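Local coordinates for protein ATP-dependent helicase FUN30 (Saccharomyces cerevisiae S288c, PDB 5GN1) that uses the energy of ATP hydrolysis to remodel nucleosomes, supporting heterochromatin organization and DNA end resection during double-strand break repair, at residues S98-A110 with D341-I355. Numbering follows the deposited sequence.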
ATOM      1  N   SER A  98       2.338  -4.217  20.821  1.00 27.42           N
ATOM      2  CA  SER A  98       3.119  -3.279  20.020  1.00 31.75           C
ATOM      3  C   SER A  98       4.597  -3.638  20.031  1.00 27.73           C
ATOM      4  O   SER A  98       5.175  -3.926  21.083  1.00 30.11           O
ATOM      5  CB  SER A  98       2.954  -1.841  20.525  1.00 27.70           C
ATOM      6  OG  SER A  98       1.598  -1.423  20.460  1.00 29.28           O
ATOM      7  N   SER A  99       5.214  -3.590  18.853  1.00 23.03           N
ATOM      8  CA  SER A  99       6.640  -3.816  18.699  1.00 20.63           C
ATOM      9  C   SER A  99       7.173  -2.788  17.715  1.00 23.51           C
ATOM     10  O   SER A  99       6.410  -2.121  17.012  1.00 24.41           O
ATOM     11  CB  SER A  99       6.952  -5.232  18.188  1.00 25.16           C
ATOM     12  OG  SER A  99       6.464  -5.401  16.865  1.00 29.04           O
ATOM     13  N   SER A 100       8.498  -2.680  17.647  1.00 21.79           N
ATOM     14  CA  SER A 100       9.093  -1.798  16.653  1.00 30.88           C
ATOM     15  C   SER A 100       8.671  -2.209  15.245  1.00 26.10           C
ATOM     16  O   SER A 100       8.451  -1.353  14.381  1.00 23.37           O
ATOM     17  CB  SER A 100      10.613  -1.808  16.784  1.00 22.50           C
ATOM     18  OG  SER A 100      11.140  -3.065  16.407  1.00 28.70           O
ATOM     19  N   LYS A 101       8.527  -3.517  15.010  1.00 24.52           N
ATOM     20  CA  LYS A 101       8.169  -4.008  13.681  1.00 30.98           C
ATOM     21  C   LYS A 101       6.797  -3.500  13.249  1.00 26.15           C
ATOM     22  O   LYS A 101       6.653  -2.908  12.177  1.00 26.15           O
ATOM     23  CB  LYS A 101       8.200  -5.537  13.656  1.00 31.67           C
ATOM     24  CG  LYS A 101       9.556  -6.160  13.903  1.00 32.34           C
ATOM     25  CD  LYS A 101       9.419  -7.673  14.055  1.00 40.68           C
ATOM     26  CE  LYS A 101      10.658  -8.394  13.565  1.00 41.67           C
ATOM     27  NZ  LYS A 101      10.330  -9.746  13.029  1.00 41.47           N
ATOM     28  N   ASN A 102       5.762  -3.739  14.056  1.00 22.93           N
ATOM     29  CA  ASN A 102       4.434  -3.360  13.582  1.00 27.86           C
ATOM     30  C   ASN A 102       4.152  -1.869  13.732  1.00 22.49           C
ATOM     31  O   ASN A 102       3.224  -1.369  13.086  1.00 20.66           O
ATOM     32  CB  ASN A 102       3.328  -4.184  14.265  1.00 31.03           C
ATOM     33  CG  ASN A 102       3.343  -4.088  15.781  1.00 32.67           C
ATOM     34  OD1 ASN A 102       3.242  -3.003  16.357  1.00 28.90           O
ATOM     35  ND2 ASN A 102       3.391  -5.251  16.439  1.00 36.84           N
ATOM     36  N   LEU A 103       4.941  -1.138  14.528  1.00 22.86           N
ATOM     37  CA  LEU A 103       4.777   0.314  14.580  1.00 19.17           C
ATOM     38  C   LEU A 103       5.372   0.977  13.344  1.00 20.48           C
ATOM     39  O   LEU A 103       4.759   1.876  12.760  1.00 25.22           O
ATOM     40  CB  LEU A 103       5.421   0.891  15.850  1.00 24.00           C
ATOM     41  CG  LEU A 103       4.711   0.646  17.178  1.00 26.06           C
ATOM     42  CD1 LEU A 103       5.630   1.037  18.327  1.00 30.29           C
ATOM     43  CD2 LEU A 103       3.408   1.412  17.231  1.00 27.98           C
ATOM     44  N   ILE A 104       6.578   0.560  12.952  1.00 22.55           N
ATOM     45  CA  ILE A 104       7.158   0.977  11.674  1.00 24.44           C
ATOM     46  C   ILE A 104       6.226   0.624  10.518  1.00 24.68           C
ATOM     47  O   ILE A 104       6.082   1.388   9.555  1.00 20.95           O
ATOM     48  CB  ILE A 104       8.550   0.336  11.491  1.00 26.46           C
ATOM     49  CG1 ILE A 104       9.566   0.894  12.510  1.00 26.73           C
ATOM     50  CG2 ILE A 104       9.055   0.492  10.055  1.00 23.53           C
ATOM     51  CD1 ILE A 104       9.581   2.368  12.631  1.00 28.18           C
ATOM     52  N   MET A 105       5.582  -0.542  10.590  1.00 23.22           N
ATOM     53  CA  MET A 105       4.657  -0.930   9.535  1.00 20.31           C
ATOM     54  C   MET A 105       3.472   0.020   9.469  1.00 20.99           C
ATOM     55  O   MET A 105       3.051   0.429   8.380  1.00 18.31           O
ATOM     56  CB  MET A 105       4.175  -2.365   9.756  1.00 20.72           C
ATOM     57  CG  MET A 105       3.099  -2.758   8.773  1.00 31.23           C
ATOM     58  SD  MET A 105       3.814  -2.882   7.118  1.00 42.98           S
ATOM     59  CE  MET A 105       4.271  -4.619   7.162  1.00 48.30           C
ATOM     60  N   ALA A 106       2.923   0.381  10.628  1.00 19.17           N
ATOM     61  CA  ALA A 106       1.798   1.306  10.669  1.00 22.09           C
ATOM     62  C   ALA A 106       2.187   2.683  10.131  1.00 20.25           C
ATOM     63  O   ALA A 106       1.394   3.323   9.432  1.00 19.86           O
ATOM     64  CB  ALA A 106       1.268   1.413  12.099  1.00 23.45           C
ATOM     65  N   LEU A 107       3.395   3.165  10.455  1.00 20.68           N
ATOM     66  CA  LEU A 107       3.832   4.452   9.909  1.00 20.58           C
ATOM     67  C   LEU A 107       3.956   4.386   8.392  1.00 19.22           C
ATOM     68  O   LEU A 107       3.601   5.341   7.691  1.00 18.68           O
ATOM     69  CB  LEU A 107       5.163   4.888  10.526  1.00 21.75           C
ATOM     70  CG  LEU A 107       5.204   5.181  12.035  1.00 21.58           C
ATOM     71  CD1 LEU A 107       6.632   5.410  12.485  1.00 20.50           C
ATOM     72  CD2 LEU A 107       4.327   6.362  12.405  1.00 25.30           C
ATOM     73  N   ARG A 108       4.482   3.275   7.871  1.00 18.66           N
ATOM     74  CA  ARG A 108       4.586   3.115   6.422  1.00 20.53           C
ATOM     75  C   ARG A 108       3.211   3.190   5.768  1.00 21.67           C
ATOM     76  O   ARG A 108       3.021   3.908   4.783  1.00 22.04           O
ATOM     77  CB  ARG A 108       5.294   1.796   6.092  1.00 21.64           C
ATOM     78  CG  ARG A 108       6.761   1.796   6.533  1.00 22.38           C
ATOM     79  CD  ARG A 108       7.463   0.469   6.251  1.00 28.11           C
ATOM     80  NE  ARG A 108       7.408   0.107   4.838  1.00 26.04           N
ATOM     81  CZ  ARG A 108       7.733  -1.094   4.367  1.00 35.05           C
ATOM     82  NH1 ARG A 108       8.144  -2.042   5.197  1.00 31.95           N
ATOM     83  NH2 ARG A 108       7.632  -1.357   3.068  1.00 34.57           N
ATOM     84  N   LYS A 109       2.234   2.458   6.316  1.00 17.62           N
ATOM     85  CA  LYS A 109       0.885   2.472   5.756  1.00 19.51           C
ATOM     86  C   LYS A 109       0.243   3.850   5.843  1.00 18.87           C
ATOM     87  O   LYS A 109      -0.469   4.272   4.924  1.00 17.59           O
ATOM     88  CB  LYS A 109       0.022   1.430   6.473  1.00 22.96           C
ATOM     89  CG  LYS A 109       0.427   0.012   6.140  1.00 23.48           C
ATOM     90  CD  LYS A 109      -0.315  -0.992   7.022  1.00 28.53           C
ATOM     91  CE  LYS A 109      -0.130  -2.406   6.491  1.00 34.20           C
ATOM     92  NZ  LYS A 109      -0.805  -3.377   7.396  1.00 35.66           N
ATOM     93  N   ALA A 110       0.453   4.563   6.951  1.00 18.94           N
ATOM     94  CA  ALA A 110      -0.136   5.893   7.074  1.00 19.95           C
ATOM     95  C   ALA A 110       0.456   6.868   6.054  1.00 18.39           C
ATOM     96  O   ALA A 110      -0.242   7.771   5.587  1.00 22.90           O
ATOM     97  CB  ALA A 110       0.047   6.418   8.510  1.00 19.58           C
ATOM     98  N   ASP A 341       5.066  -6.452   3.462  1.00 56.18           N
ATOM     99  CA  ASP A 341       6.524  -6.397   3.608  1.00 62.68           C
ATOM    100  C   ASP A 341       6.942  -6.050   5.044  1.00 62.90           C
ATOM    101  O   ASP A 341       6.829  -4.895   5.466  1.00 61.33           O
ATOM    102  CB  ASP A 341       7.120  -5.369   2.636  1.00 51.19           C
ATOM    103  CG  ASP A 341       8.643  -5.459   2.539  1.00 54.70           C
ATOM    104  OD1 ASP A 341       9.164  -6.578   2.338  1.00 57.04           O
ATOM    105  OD2 ASP A 341       9.319  -4.409   2.673  1.00 52.87           O
ATOM    106  N   VAL A 342       7.437  -7.039   5.791  1.00 63.16           N
ATOM    107  CA  VAL A 342       7.863  -6.840   7.175  1.00 59.70           C
ATOM    108  C   VAL A 342       9.382  -6.717   7.218  1.00 54.08           C
ATOM    109  O   VAL A 342      10.105  -7.569   6.683  1.00 49.16           O
ATOM    110  CB  VAL A 342       7.369  -7.979   8.092  1.00 61.90           C
ATOM    111  CG1 VAL A 342       5.860  -7.856   8.340  1.00 61.21           C
ATOM    112  CG2 VAL A 342       7.722  -9.361   7.515  1.00 58.00           C
ATOM    113  N   LEU A 343       9.877  -5.655   7.840  1.00 43.76           N
ATOM    114  CA  LEU A 343      11.302  -5.457   7.955  1.00 39.98           C
ATOM    115  C   LEU A 343      11.805  -6.244   9.189  1.00 40.13           C
ATOM    116  O   LEU A 343      11.099  -6.448  10.120  1.00 40.49           O
ATOM    117  CB  LEU A 343      11.653  -3.998   8.117  1.00 36.96           C
ATOM    118  CG  LEU A 343      11.024  -3.110   7.085  1.00 43.75           C
ATOM    119  CD1 LEU A 343      11.015  -1.709   7.593  1.00 41.98           C
ATOM    120  CD2 LEU A 343      11.778  -3.182   5.783  1.00 41.75           C
ATOM    121  N   GLU A 344      13.052  -6.666   9.176  1.00 36.31           N
ATOM    122  CA  GLU A 344      13.655  -7.412  10.246  1.00 32.62           C
ATOM    123  C   GLU A 344      13.819  -6.599  11.518  1.00 36.59           C
ATOM    124  O   GLU A 344      13.826  -5.404  11.482  1.00 30.57           O
ATOM    125  CB  GLU A 344      14.924  -8.067   9.794  1.00 32.83           C
ATOM    126  CG  GLU A 344      14.729  -8.971   8.600  1.00 40.13           C
ATOM    127  CD  GLU A 344      14.180 -10.355   8.925  1.00 41.67           C
ATOM    128  OE1 GLU A 344      14.219 -11.188   8.047  1.00 43.64           O
ATOM    129  OE2 GLU A 344      13.702 -10.603  10.023  1.00 37.77           O
ATOM    130  N   SER A 345      13.953  -7.292  12.630  1.00 33.06           N
ATOM    131  CA  SER A 345      13.967  -6.667  13.917  1.00 30.91           C
ATOM    132  C   SER A 345      15.025  -5.612  14.157  1.00 33.15           C
ATOM    133  O   SER A 345      14.733  -4.622  14.759  1.00 34.05           O
ATOM    134  CB  SER A 345      13.985  -7.734  15.010  1.00 33.83           C
ATOM    135  OG  SER A 345      15.214  -8.363  15.080  1.00 37.99           O
ATOM    136  N   LYS A 346      16.232  -5.840  13.689  1.00 32.19           N
ATOM    137  CA  LYS A 346      17.260  -4.873  13.855  1.00 40.39           C
ATOM    138  C   LYS A 346      16.963  -3.596  13.083  1.00 37.21           C
ATOM    139  O   LYS A 346      17.146  -2.529  13.591  1.00 36.19           O
ATOM    140  CB  LYS A 346      18.627  -5.473  13.568  1.00 38.97           C
ATOM    141  CG  LYS A 346      19.151  -6.219  14.787  1.00 50.60           C
ATOM    142  CD  LYS A 346      20.241  -7.232  14.505  1.00 52.49           C
ATOM    143  CE  LYS A 346      20.192  -8.398  15.510  1.00 56.33           C
ATOM    144  NZ  LYS A 346      19.218  -9.483  15.178  1.00 50.80           N
ATOM    145  N   VAL A 347      16.485  -3.733  11.865  1.00 31.56           N
ATOM    146  CA  VAL A 347      16.141  -2.592  11.056  1.00 32.67           C
ATOM    147  C   VAL A 347      14.978  -1.817  11.644  1.00 31.48           C
ATOM    148  O   VAL A 347      14.994  -0.624  11.680  1.00 27.93           O
ATOM    149  CB  VAL A 347      15.829  -3.002   9.612  1.00 32.41           C
ATOM    150  CG1 VAL A 347      15.352  -1.832   8.817  1.00 34.56           C
ATOM    151  CG2 VAL A 347      17.042  -3.587   8.959  1.00 33.09           C
ATOM    152  N   SER A 348      13.980  -2.543  12.110  1.00 25.84           N
ATOM    153  CA  SER A 348      12.832  -1.904  12.696  1.00 22.65           C
ATOM    154  C   SER A 348      13.262  -1.143  13.958  1.00 26.24           C
ATOM    155  O   SER A 348      12.804  -0.025  14.198  1.00 24.14           O
ATOM    156  CB  SER A 348      11.772  -2.926  13.048  1.00 27.16           C
ATOM    157  OG  SER A 348      11.188  -3.405  11.894  1.00 33.13           O
ATOM    158  N   ASP A 349      14.133  -1.749  14.761  1.00 30.16           N
ATOM    159  CA  ASP A 349      14.646  -1.085  15.958  1.00 31.72           C
ATOM    160  C   ASP A 349      15.377   0.203  15.588  1.00 27.59           C
ATOM    161  O   ASP A 349      15.170   1.246  16.214  1.00 30.45           O
ATOM    162  CB  ASP A 349      15.576  -2.022  16.744  1.00 28.20           C
ATOM    163  CG  ASP A 349      14.822  -3.125  17.523  1.00 32.77           C
ATOM    164  OD1 ASP A 349      13.587  -3.041  17.692  1.00 32.09           O
ATOM    165  OD2 ASP A 349      15.489  -4.070  18.000  1.00 35.49           O
ATOM    166  N   MET A 350      16.227   0.148  14.559  1.00 31.11           N
ATOM    167  CA  MET A 350      16.972   1.334  14.138  1.00 31.29           C
ATOM    168  C   MET A 350      16.046   2.439  13.623  1.00 36.09           C
ATOM    169  O   MET A 350      16.243   3.625  13.932  1.00 31.84           O
ATOM    170  CB  MET A 350      17.985   0.953  13.069  1.00 37.02           C
ATOM    171  CG  MET A 350      18.575   2.154  12.360  1.00 39.43           C
ATOM    172  SD  MET A 350      19.025   1.764  10.669  1.00 53.85           S
ATOM    173  CE  MET A 350      17.421   1.615   9.893  1.00 38.94           C
ATOM    174  N   LEU A 351      15.041   2.081  12.822  1.00 27.62           N
ATOM    175  CA  LEU A 351      14.104   3.090  12.338  1.00 25.20           C
ATOM    176  C   LEU A 351      13.313   3.702  13.483  1.00 29.59           C
ATOM    177  O   LEU A 351      13.089   4.920  13.510  1.00 24.92           O
ATOM    178  CB  LEU A 351      13.174   2.483  11.282  1.00 25.55           C
ATOM    179  CG  LEU A 351      13.861   2.363   9.918  1.00 31.41           C
ATOM    180  CD1 LEU A 351      13.094   1.460   8.950  1.00 30.45           C
ATOM    181  CD2 LEU A 351      14.045   3.767   9.318  1.00 31.89           C
ATOM    182  N   GLU A 352      12.890   2.879  14.451  1.00 27.42           N
ATOM    183  CA  GLU A 352      12.160   3.425  15.591  1.00 26.42           C
ATOM    184  C   GLU A 352      13.037   4.377  16.404  1.00 28.45           C
ATOM    185  O   GLU A 352      12.559   5.410  16.891  1.00 27.59           O
ATOM    186  CB  GLU A 352      11.621   2.296  16.475  1.00 25.06           C
ATOM    187  CG  GLU A 352      10.647   2.818  17.515  1.00 31.80           C
ATOM    188  CD  GLU A 352      10.264   1.797  18.564  1.00 30.76           C
ATOM    189  OE1 GLU A 352      11.026   0.839  18.795  1.00 33.90           O
ATOM    190  OE2 GLU A 352       9.190   1.972  19.159  1.00 28.38           O
ATOM    191  N   ASP A 353      14.292   4.049  16.551  1.00 29.57           N
ATOM    192  CA  ASP A 353      15.178   4.907  17.290  1.00 33.18           C
ATOM    193  C   ASP A 353      15.331   6.267  16.580  1.00 36.06           C
ATOM    194  O   ASP A 353      15.194   7.276  17.198  1.00 35.66           O
ATOM    195  CB  ASP A 353      16.545   4.284  17.464  1.00 33.11           C
ATOM    196  CG  ASP A 353      16.539   3.051  18.349  1.00 32.77           C
ATOM    197  OD1 ASP A 353      15.567   2.796  19.012  1.00 33.62           O
ATOM    198  OD2 ASP A 353      17.511   2.337  18.348  1.00 33.91           O
ATOM    199  N   ILE A 354      15.597   6.254  15.284  1.00 33.55           N
ATOM    200  CA  ILE A 354      15.794   7.483  14.515  1.00 30.81           C
ATOM    201  C   ILE A 354      14.567   8.379  14.619  1.00 37.51           C
ATOM    202  O   ILE A 354      14.674   9.584  14.874  1.00 35.93           O
ATOM    203  CB  ILE A 354      16.126   7.138  13.055  1.00 35.70           C
ATOM    204  CG1 ILE A 354      17.475   6.431  13.004  1.00 34.94           C
ATOM    205  CG2 ILE A 354      16.096   8.382  12.173  1.00 39.95           C
ATOM    206  CD1 ILE A 354      17.768   5.808  11.695  1.00 37.09           C
ATOM    207  N   ILE A 355      13.382   7.797  14.442  1.00 31.09           N
ATOM    208  CA  ILE A 355      12.147   8.559  14.577  1.00 30.78           C
ATOM    209  C   ILE A 355      12.042   9.166  15.972  1.00 35.55           C
ATOM    210  O   ILE A 355      11.651  10.329  16.132  1.00 35.42           O
ATOM    211  CB  ILE A 355      10.947   7.658  14.247  1.00 27.75           C
ATOM    212  CG1 ILE A 355      10.897   7.430  12.732  1.00 33.14           C
ATOM    213  CG2 ILE A 355       9.659   8.282  14.728  1.00 36.55           C
ATOM    214  CD1 ILE A 355      10.113   6.216  12.336  1.00 35.07           C
TER
HETATM  215  O   HOH W   1       8.538  -3.149  10.173  1.00 30.99           O
HETATM  216  O   HOH W   2      13.272 -10.259  12.517  1.00 36.58           O
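The R108 guanidinium and the D341 carboxylate stand almost perpendicular, their planes 83° apart, joined by a long salt bridge from NH2 to OD2 (3.5 Å). D341 O and L343 CG lie obliquely to the guanidinium, both near NH1. A bend at chi3 (57°) swings the R108 head toward the 341-344 segment leading into the helix. With an alanine at R108, the D341 carboxylate would probably lose its charge partner and L343 part of its cover. The D349 carboxylate accepts from S100 OG through OD1 (2.8 Å) on its anti side, 32° out of plane. S100 is a knob among S345, S348, D349 and E352. The axes of the short helical segments 100-110 and 345-355 approach to 8.5 Å and cross at 62°. One turn on, I104 fills the next hole: its CD1 reaches L351 CB (3.8 Å), while CG2 meets L343 CD1. L107 and I355 then touch tip to tip through their CD1 atoms (3.6 Å). One water links K101 NZ, E344 OE2 and S345 N, among exposed side chains; another joins K101 O to S348 OG. E352 OE2 hydrogen-bonds H76 of helix 60-82; that helix also packs on L103, through I72 and H76, and on L107, through E69. Helix 315-322, following strand 304-311 of the RecA-like parallel sheet, packs against both helices of this ATPase-C fragment, with I315 meeting I104 and I355.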